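Local coordinates for ulvan Lyase-PL25 (Pseudoalteromonas sp. PLSV, PDB 5UAM), which cleaves ulvan, the sulfated cell-wall polysaccharide of green seaweeds, as a polysaccharide lyase of family PL25 with a beta-propeller fold, at residues G120-N125 / H135-H140; N128-T133 / R185-Y190; T159-Y164 / F179-H184. All blocks are in the same frame, centred on the assembly; numbering follows the deposited sequence.

Interaction 1: residues G120-N125 / H135-H140; sequences GGQASN and HGANKH
G121 and A137 bring their CA atoms to 4.3 Å where two loop segments meet, and the backbone N of G121 donates to O of G136 at 3.0 Å. The contact closes the base of the long excursion between strands 112-116 and 139-143 of one antiparallel propeller sheet. Glycine suits G120, G121 and G136 because all three have positive phi, and at G120 and G136 a CB would also press on the preceding carbonyl.

Q122 supplies the side-chain half of the contact. Its CG lies between the backbone N and the carbonyl carbon (chi1 58°), and the bend at chi2 folds the amide back over the opposite loop. OE1 takes the N-H of G136 in an almost straight bond of 2.9 Å, while NE2 donates to OD1 of N125, and also to E86. That same OD1 accepts the backbone N-H of Q122, so N125 holds both ends of the glutamine. A137, whose side chain is a single methyl, fits CB against the amide of N125, 3.9 Å from ND2. The H135 ring bonds through NE2 to D97, yet its CB still lies 3.7 Å from OE1 of Q122.

Interaction 2: residues N128-T133 / R185-Y190; sequences NPLGNT and RSDWVY. With EDO (1,2-ethanediol), chain J.
L130 and D187 meet through the backbone: the N-H of D187 donates to O of L130 at 2.9 Å, and CA of S186 adds a CH...O contact to the same oxygen. The tight part of the contact is centred on G131, whose CA comes within 3.6 Å of CA of S186 and 3.2 Å of OG of S186. A side chain here would run into that hydroxyl, which is fixed by its bond to O of A183, so glycine fits. Next along, N132 N makes weak bonds to both OG of S186 and O of R185. Its side chain, with CG between the backbone N and the carbonyl carbon (chi1 66°), turns back to let OD1 accept the N-H of R185 at 2.9 Å. N128 braces the loop from within: OD1 receives the N-H of L130 in an Asx turn, and ND2 donates to O of N132 and of H181.

Packing is looser at the partly exposed L130. It reaches V189 with CD1 at 4.1 Å, and CD2 lies beside an ethanediol, probably from the crystallisation liquor, that bonds to OD1 of D187. The D187 carboxylate is further held by H209 and S205. Beyond its CB, which touches N132, the extended chain of R185 leads off to a salt bridge with D244.

The loop 128-133 thus lies along the lead-in to strand 188-193, where V189 packs on F179 of strand 175-180, W188 faces strand 217-227, and L130 touches S205 of strand 204-211.

Interaction 3: residues T159-Y164 / F179-H184; sequences TPFGTY and FRHGAH. With ZN (zinc ion), chain D; PO4 (phosphate ion), chain E.
T163 and R180 form an antiparallel, hydrogen-bonded pair at the point where the chain enters the sheet containing strands 165-169 and 175-180, and this largely buried contact carries part of the active site. T163 N donates to O of R180 at 3.0 Å and R180 N returns a bond to O of T163. CA of G162 and CA of H181 add CH...O contacts.

Around F179, CG2 of T159 packs 3.4 Å from CE2 of the ring, while OG1 of T159 closes an ST turn onto N of F161. The carbonyl O of F161 lies over one face of the H181 ring. G162 leaves room for the F179 ring, which a side chain there would crowd.

R180 and T163 lie side by side, pointing the same way. With CG anti to the backbone nitrogen (chi1 -176°) and a bend at chi3, the arginine brings NE to O of G182. OG1 of T163 donates to that same oxygen from the opposite face of its carbonyl plane, and also receives a weak bond from NH2 of R180. The guanidinium is sandwiched between the backbone of A183 and H184 on one face and CE2 of Y164 on the other, its plane turned 68° from the tyrosine ring.

NH1 and NH2 grip separate oxygens of a phosphate, probably from the crystallisation liquor, NH2 reaching O4 at 2.9 Å. H184 binds the zinc ion through ND1 at 2.1 Å; H240, C242 and H254 complete the metal site. Y164, the probable proton acceptor, places OH 2.8 Å from phosphate O3. H99, H119 and Y222 also bind the phosphate. Since R180 and H184 are probable substrate-binding residues, it may mimic an acidic group of ulvan in this lyase's substrate site.

In the fold
Leaving strand 112-116, the chain enters a long loop that supplies both 120-125 and 128-133. Interaction 1 closes this loop at 135-140, as strand 139-143 begins. Interaction 2 crosses it: 128-133, from inside the closed loop, reaches forward to 185-190 at the start of strand 188-193. Interaction 3 follows interaction 1 in series and nests within the span of interaction 2, joining 159-164 to 179-184 at the end of strand 175-180. Backbone bonds from G120 to G162 and N138 to P160 link interactions 1 and 3, and D187 to H181 links 2 and 3. Together they tie one propeller sheet to the next beside the substrate site.

Interaction 1: residues G120-N125 / H135-H140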
loop_
_atom_site.group_PDB
_atom_site.type_symbol
_atom_site.label_atom_id
_atom_site.label_comp_id
_atom_site.label_asym_id
_atom_site.label_seq_id
_atom_site.Cartn_x
_atom_site.Cartn_y
_atom_site.Cartn_z
ATOM N N GLY A 120 14.183 2.694 -4.900
ATOM C CA GLY A 120 14.519 3.388 -6.134
ATOM C C GLY A 120 15.842 3.003 -6.767
ATOM O O GLY A 120 16.235 3.614 -7.772
ATOM N N GLY A 121 16.544 2.020 -6.221
ATOM C CA GLY A 121 17.839 1.644 -6.755
ATOM C C GLY A 121 18.901 2.701 -6.496
ATOM O O GLY A 121 18.695 3.681 -5.782
ATOM N N GLN A 122 20.060 2.492 -7.108
ATOM C CA GLN A 122 21.181 3.397 -6.947
ATOM C C GLN A 122 22.063 3.289 -8.185
ATOM O O GLN A 122 21.808 2.476 -9.077
ATOM C CB GLN A 122 21.959 3.089 -5.663
ATOM C CG GLN A 122 22.492 1.672 -5.584
ATOM C CD GLN A 122 21.774 0.812 -4.567
ATOM O OE1 GLN A 122 21.611 1.203 -3.394
ATOM N NE2 GLN A 122 21.358 -0.379 -4.991
ATOM N N ALA A 123 23.111 4.112 -8.220
ATOM C CA ALA A 123 23.968 4.170 -9.403
ATOM C C ALA A 123 24.594 2.822 -9.742
ATOM O O ALA A 123 24.896 2.560 -10.912
ATOM C CB ALA A 123 25.062 5.224 -9.228
ATOM N N SER A 124 24.853 1.964 -8.747
ATOM C CA SER A 124 25.515 0.702 -9.036
ATOM C C SER A 124 24.658 -0.209 -9.893
ATOM O O SER A 124 25.199 -1.117 -10.537
ATOM C CB SER A 124 25.895 -0.023 -7.742
ATOM O OG SER A 124 24.748 -0.379 -7.004
ATOM N N ASN A 125 23.357 0.052 -9.979
ATOM C CA ASN A 125 22.451 -0.790 -10.731
ATOM C C ASN A 125 22.380 -0.417 -12.201
ATOM O O ASN A 125 21.896 -1.230 -13.003
ATOM C CB ASN A 125 21.053 -0.680 -10.151
ATOM C CG ASN A 125 20.981 -1.186 -8.732
ATOM O OD1 ASN A 125 20.712 -0.426 -7.816
ATOM N ND2 ASN A 125 21.226 -2.463 -8.542
ATOM N N HIS A 135 18.264 4.680 -2.916
ATOM C CA HIS A 135 19.060 3.512 -2.541
ATOM C C HIS A 135 18.167 2.292 -2.441
ATOM O O HIS A 135 16.953 2.400 -2.297
ATOM C CB HIS A 135 19.865 3.702 -1.254
ATOM C CG HIS A 135 19.071 4.204 -0.097
ATOM N ND1 HIS A 135 19.496 5.266 0.675
ATOM C CD2 HIS A 135 17.896 3.794 0.436
ATOM C CE1 HIS A 135 18.619 5.482 1.640
ATOM N NE2 HIS A 135 17.638 4.603 1.520
ATOM N N GLY A 136 18.792 1.119 -2.542
ATOM C CA GLY A 136 18.076 -0.120 -2.359
ATOM C C GLY A 136 17.466 -0.631 -3.641
ATOM O O GLY A 136 16.471 -0.090 -4.132
ATOM N N ALA A 137 18.046 -1.705 -4.161
ATOM C CA ALA A 137 17.531 -2.360 -5.352
ATOM C C ALA A 137 16.257 -3.122 -5.031
ATOM O O ALA A 137 16.204 -3.904 -4.067
ATOM C CB ALA A 137 18.574 -3.337 -5.882
ATOM N N ASN A 138 15.253 -2.927 -5.864
ATOM C CA ASN A 138 14.000 -3.658 -5.740
ATOM C C ASN A 138 14.210 -5.116 -6.139
ATOM O O ASN A 138 14.872 -5.418 -7.136
ATOM C CB ASN A 138 12.937 -2.991 -6.609
ATOM C CG ASN A 138 11.525 -3.141 -6.055
ATOM O OD1 ASN A 138 11.302 -3.190 -4.834
ATOM N ND2 ASN A 138 10.551 -3.181 -6.969
ATOM N N LYS A 139 13.613 -6.019 -5.369
ATOM C CA LYS A 139 13.937 -7.440 -5.416
ATOM C C LYS A 139 12.675 -8.286 -5.459
ATOM O O LYS A 139 11.570 -7.842 -5.148
ATOM C CB LYS A 139 14.781 -7.851 -4.213
ATOM C CG LYS A 139 16.190 -7.304 -4.259
ATOM C CD LYS A 139 16.915 -7.493 -2.926
ATOM C CE LYS A 139 18.337 -6.993 -3.005
ATOM N NZ LYS A 139 19.187 -7.916 -3.838
ATOM N N HIS A 140 12.869 -9.551 -5.843
ATOM C CA HIS A 140 11.758 -10.471 -6.054
ATOM C C HIS A 140 12.243 -11.847 -5.636
ATOM O O HIS A 140 13.195 -12.375 -6.225
ATOM C CB HIS A 140 11.359 -10.452 -7.524
ATOM C CG HIS A 140 10.322 -11.454 -7.923
ATOM N ND1 HIS A 140 10.116 -11.801 -9.246
ATOM C CD2 HIS A 140 9.438 -12.177 -7.200
ATOM C CE1 HIS A 140 9.146 -12.694 -9.315
ATOM N NE2 HIS A 140 8.720 -12.936 -8.088
#

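Interaction 2: residues N128-T133 / R185-Y190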
loop_
_atom_site.group_PDB
_atom_site.type_symbol
_atom_site.label_atom_id
_atom_site.label_comp_id
_atom_site.label_asym_id
_atom_site.label_seq_id
_atom_site.Cartn_x
_atom_site.Cartn_y
_atom_site.Cartn_z
ATOM N N ASN A 128 19.078 4.723 -14.632
ATOM C CA ASN A 128 17.629 4.538 -14.633
ATOM C C ASN A 128 17.030 5.360 -15.774
ATOM O O ASN A 128 17.134 6.591 -15.766
ATOM C CB ASN A 128 17.091 5.033 -13.306
ATOM C CG ASN A 128 15.592 4.915 -13.187
ATOM O OD1 ASN A 128 14.914 4.452 -14.098
ATOM N ND2 ASN A 128 15.067 5.311 -12.032
ATOM N N PRO A 129 16.432 4.729 -16.790
ATOM C CA PRO A 129 15.962 5.497 -17.952
ATOM C C PRO A 129 14.612 6.157 -17.752
ATOM O O PRO A 129 14.215 6.967 -18.605
ATOM C CB PRO A 129 15.872 4.439 -19.048
ATOM C CG PRO A 129 15.533 3.200 -18.322
ATOM C CD PRO A 129 16.216 3.283 -16.958
ATOM N N LEU A 130 13.925 5.876 -16.649
ATOM C CA LEU A 130 12.586 6.388 -16.418
ATOM C C LEU A 130 12.469 7.151 -15.115
ATOM O O LEU A 130 11.351 7.507 -14.715
ATOM C CB LEU A 130 11.561 5.262 -16.481
ATOM C CG LEU A 130 11.389 4.612 -17.850
ATOM C CD1 LEU A 130 10.454 3.435 -17.725
ATOM C CD2 LEU A 130 10.845 5.595 -18.871
ATOM N N GLY A 131 13.588 7.473 -14.484
ATOM C CA GLY A 131 13.509 8.222 -13.252
ATOM C C GLY A 131 14.876 8.453 -12.661
ATOM O O GLY A 131 15.907 8.198 -13.291
ATOM N N ASN A 132 14.857 8.970 -11.434
ATOM C CA ASN A 132 16.058 9.125 -10.623
ATOM C C ASN A 132 16.146 7.961 -9.636
ATOM O O ASN A 132 15.338 7.030 -9.654
ATOM C CB ASN A 132 16.096 10.518 -9.970
ATOM C CG ASN A 132 14.990 10.742 -8.935
ATOM O OD1 ASN A 132 13.968 10.085 -8.941
ATOM N ND2 ASN A 132 15.224 11.689 -8.032
ATOM N N THR A 133 17.172 7.989 -8.789
ATOM C CA THR A 133 17.453 6.885 -7.879
ATOM C C THR A 133 17.607 7.409 -6.457
ATOM O O THR A 133 17.623 8.618 -6.205
ATOM C CB THR A 133 18.727 6.138 -8.296
ATOM O OG1 THR A 133 19.865 6.993 -8.155
ATOM C CG2 THR A 133 18.633 5.676 -9.743
ATOM N N ARG A 185 11.434 11.591 -8.936
ATOM C CA ARG A 185 11.355 12.178 -10.259
ATOM C C ARG A 185 11.402 11.036 -11.267
ATOM O O ARG A 185 12.340 10.874 -12.050
ATOM C CB ARG A 185 12.439 13.233 -10.435
ATOM C CG ARG A 185 12.195 14.395 -9.477
ATOM C CD ARG A 185 13.181 15.536 -9.627
ATOM N NE ARG A 185 12.684 16.717 -8.938
ATOM C CZ ARG A 185 13.216 17.926 -9.045
ATOM N NH1 ARG A 185 14.279 18.128 -9.821
ATOM N NH2 ARG A 185 12.674 18.935 -8.383
ATOM N N SER A 186 10.327 10.246 -11.226
ATOM C CA SER A 186 10.262 8.992 -11.950
ATOM C C SER A 186 8.843 8.736 -12.418
ATOM O O SER A 186 7.871 9.134 -11.768
ATOM C CB SER A 186 10.653 7.809 -11.053
ATOM O OG SER A 186 11.935 7.991 -10.473
ATOM N N ASP A 187 8.734 8.034 -13.535
ATOM C CA ASP A 187 7.425 7.561 -13.961
ATOM C C ASP A 187 6.945 6.443 -13.043
ATOM O O ASP A 187 7.733 5.733 -12.416
ATOM C CB ASP A 187 7.491 6.976 -15.367
ATOM C CG ASP A 187 7.728 8.013 -16.472
ATOM O OD1 ASP A 187 7.948 9.228 -16.229
ATOM O OD2 ASP A 187 7.709 7.564 -17.643
ATOM N N TRP A 188 5.627 6.278 -12.972
ATOM C CA TRP A 188 5.024 5.060 -12.436
ATOM C C TRP A 188 4.760 4.114 -13.589
ATOM O O TRP A 188 4.362 4.549 -14.678
ATOM C CB TRP A 188 3.735 5.338 -11.667
ATOM C CG TRP A 188 4.012 5.896 -10.310
ATOM C CD1 TRP A 188 4.543 7.118 -10.035
ATOM C CD2 TRP A 188 3.832 5.244 -9.059
ATOM N NE1 TRP A 188 4.689 7.278 -8.685
ATOM C CE2 TRP A 188 4.244 6.151 -8.061
ATOM C CE3 TRP A 188 3.347 3.993 -8.682
ATOM C CZ2 TRP A 188 4.183 5.841 -6.698
ATOM C CZ3 TRP A 188 3.293 3.687 -7.283
ATOM C CH2 TRP A 188 3.704 4.613 -6.348
ATOM N N VAL A 189 4.993 2.833 -13.340
ATOM C CA VAL A 189 4.999 1.824 -14.383
ATOM C C VAL A 189 4.327 0.558 -13.872
ATOM O O VAL A 189 4.120 0.365 -12.673
ATOM C CB VAL A 189 6.432 1.463 -14.818
ATOM C CG1 VAL A 189 7.215 2.697 -15.253
ATOM C CG2 VAL A 189 7.153 0.743 -13.682
ATOM N N TYR A 190 4.074 -0.349 -14.801
ATOM C CA TYR A 190 3.903 -1.749 -14.446
ATOM C C TYR A 190 4.839 -2.620 -15.266
ATOM O O TYR A 190 5.282 -2.249 -16.355
ATOM C CB TYR A 190 2.454 -2.224 -14.618
ATOM C CG TYR A 190 1.945 -2.249 -16.046
ATOM C CD1 TYR A 190 2.202 -3.319 -16.885
ATOM C CD2 TYR A 190 1.184 -1.201 -16.562
ATOM C CE1 TYR A 190 1.728 -3.352 -18.189
ATOM C CE2 TYR A 190 0.707 -1.231 -17.858
ATOM C CZ TYR A 190 0.971 -2.308 -18.680
ATOM O OH TYR A 190 0.479 -2.312 -19.973
HETATM C C1 EDO J . 10.638 9.383 -18.723
HETATM O O1 EDO J . 9.611 10.320 -18.364
HETATM C C2 EDO J . 11.734 10.098 -19.506
HETATM O O2 EDO J . 12.275 11.151 -18.699
#

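Interaction 3: residues T159-Y164 / F179-H184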
loop_
_atom_site.group_PDB
_atom_site.type_symbol
_atom_site.label_atom_id
_atom_site.label_comp_id
_atom_site.label_asym_id
_atom_site.label_seq_id
_atom_site.Cartn_x
_atom_site.Cartn_y
_atom_site.Cartn_z
ATOM N N THR A 159 12.990 -4.653 -12.663
ATOM C CA THR A 159 13.997 -3.602 -12.631
ATOM C C THR A 159 14.396 -3.307 -11.183
ATOM O O THR A 159 13.544 -3.295 -10.285
ATOM C CB THR A 159 13.542 -2.316 -13.325
ATOM O OG1 THR A 159 14.596 -1.352 -13.188
ATOM C CG2 THR A 159 12.239 -1.741 -12.732
ATOM N N PRO A 160 15.680 -3.052 -10.913
ATOM C CA PRO A 160 16.056 -2.662 -9.548
ATOM C C PRO A 160 15.553 -1.290 -9.161
ATOM O O PRO A 160 15.511 -0.971 -7.962
ATOM C CB PRO A 160 17.584 -2.684 -9.583
ATOM C CG PRO A 160 17.924 -2.469 -11.036
ATOM C CD PRO A 160 16.851 -3.193 -11.789
ATOM N N PHE A 161 15.182 -0.465 -10.138
ATOM C CA PHE A 161 14.751 0.914 -9.885
ATOM C C PHE A 161 13.260 0.878 -9.596
ATOM O O PHE A 161 12.413 1.131 -10.461
ATOM C CB PHE A 161 15.034 1.789 -11.102
ATOM C CG PHE A 161 16.450 1.768 -11.530
ATOM C CD1 PHE A 161 17.432 2.278 -10.708
ATOM C CD2 PHE A 161 16.819 1.217 -12.749
ATOM C CE1 PHE A 161 18.754 2.241 -11.082
ATOM C CE2 PHE A 161 18.133 1.174 -13.127
ATOM C CZ PHE A 161 19.109 1.694 -12.301
ATOM N N GLY A 162 12.928 0.563 -8.358
ATOM C CA GLY A 162 11.537 0.437 -7.960
ATOM C C GLY A 162 11.298 0.816 -6.505
ATOM O O GLY A 162 12.142 0.579 -5.637
ATOM N N THR A 163 10.154 1.438 -6.254
ATOM C CA THR A 163 9.618 1.698 -4.921
ATOM C C THR A 163 8.115 1.453 -5.006
ATOM O O THR A 163 7.485 1.780 -6.014
ATOM C CB THR A 163 9.780 3.190 -4.465
ATOM O OG1 THR A 163 11.095 3.712 -4.732
ATOM C CG2 THR A 163 9.523 3.333 -2.970
ATOM N N TYR A 164 7.526 0.944 -3.926
ATOM C CA TYR A 164 6.065 0.871 -3.754
ATOM C C TYR A 164 5.404 -0.238 -4.570
ATOM O O TYR A 164 4.474 0.008 -5.360
ATOM C CB TYR A 164 5.383 2.214 -3.988
ATOM C CG TYR A 164 5.838 3.344 -3.114
ATOM C CD1 TYR A 164 5.766 3.256 -1.737
ATOM C CD2 TYR A 164 6.335 4.515 -3.665
ATOM C CE1 TYR A 164 6.140 4.312 -0.956
ATOM C CE2 TYR A 164 6.721 5.562 -2.901
ATOM C CZ TYR A 164 6.631 5.466 -1.550
ATOM O OH TYR A 164 7.003 6.528 -0.762
ATOM N N PHE A 179 4.645 -0.088 -9.676
ATOM C CA PHE A 179 5.619 0.554 -8.806
ATOM C C PHE A 179 6.066 1.868 -9.433
ATOM O O PHE A 179 5.832 2.138 -10.622
ATOM C CB PHE A 179 6.838 -0.347 -8.538
ATOM C CG PHE A 179 7.525 -0.834 -9.777
ATOM C CD1 PHE A 179 7.088 -1.972 -10.443
ATOM C CD2 PHE A 179 8.633 -0.175 -10.284
ATOM C CE1 PHE A 179 7.717 -2.427 -11.590
ATOM C CE2 PHE A 179 9.264 -0.625 -11.423
ATOM C CZ PHE A 179 8.816 -1.763 -12.077
ATOM N N ARG A 180 6.716 2.689 -8.610
ATOM C CA ARG A 180 7.420 3.870 -9.095
ATOM C C ARG A 180 8.803 3.465 -9.581
ATOM O O ARG A 180 9.554 2.815 -8.853
ATOM C CB ARG A 180 7.534 4.892 -7.975
ATOM C CG ARG A 180 8.170 6.218 -8.388
ATOM C CD ARG A 180 8.260 7.233 -7.270
ATOM N NE ARG A 180 9.199 6.795 -6.235
ATOM C CZ ARG A 180 9.251 7.323 -5.016
ATOM N NH1 ARG A 180 8.431 8.314 -4.669
ATOM N NH2 ARG A 180 10.119 6.832 -4.143
ATOM N N HIS A 181 9.147 3.841 -10.811
ATOM C CA HIS A 181 10.387 3.376 -11.445
ATOM C C HIS A 181 11.577 4.261 -11.058
ATOM O O HIS A 181 12.235 4.899 -11.884
ATOM C CB HIS A 181 10.191 3.302 -12.958
ATOM C CG HIS A 181 11.211 2.498 -13.711
ATOM N ND1 HIS A 181 12.529 2.880 -13.832
ATOM C CD2 HIS A 181 11.072 1.402 -14.500
ATOM C CE1 HIS A 181 13.167 2.029 -14.621
ATOM N NE2 HIS A 181 12.309 1.109 -15.022
ATOM N N GLY A 182 11.819 4.315 -9.737
ATOM C CA GLY A 182 12.895 5.110 -9.188
ATOM C C GLY A 182 12.459 5.869 -7.956
ATOM O O GLY A 182 11.552 5.416 -7.250
ATOM N N ALA A 183 13.106 7.007 -7.713
ATOM C CA ALA A 183 12.737 7.898 -6.617
ATOM C C ALA A 183 11.710 8.928 -7.100
ATOM O O ALA A 183 10.939 8.631 -8.011
ATOM C CB ALA A 183 14.003 8.513 -6.024
ATOM N N HIS A 184 11.633 10.119 -6.490
ATOM C CA HIS A 184 10.501 11.013 -6.774
ATOM C C HIS A 184 10.334 11.328 -8.243
ATOM O O HIS A 184 9.201 11.435 -8.742
ATOM C CB HIS A 184 10.678 12.344 -6.082
ATOM C CG HIS A 184 10.402 12.282 -4.633
ATOM N ND1 HIS A 184 10.083 13.398 -3.895
ATOM C CD2 HIS A 184 10.402 11.238 -3.779
ATOM C CE1 HIS A 184 9.903 13.036 -2.635
ATOM N NE2 HIS A 184 10.082 11.733 -2.541
HETATM ZN ZN ZN D . 9.791 15.364 -4.451
HETATM P P PO4 E . 9.457 8.773 -0.899
HETATM O O1 PO4 E . 10.090 10.114 -0.582
HETATM O O2 PO4 E . 8.371 8.937 -1.882
HETATM O O3 PO4 E . 8.901 8.277 0.414
HETATM O O4 PO4 E . 10.543 7.868 -1.469
#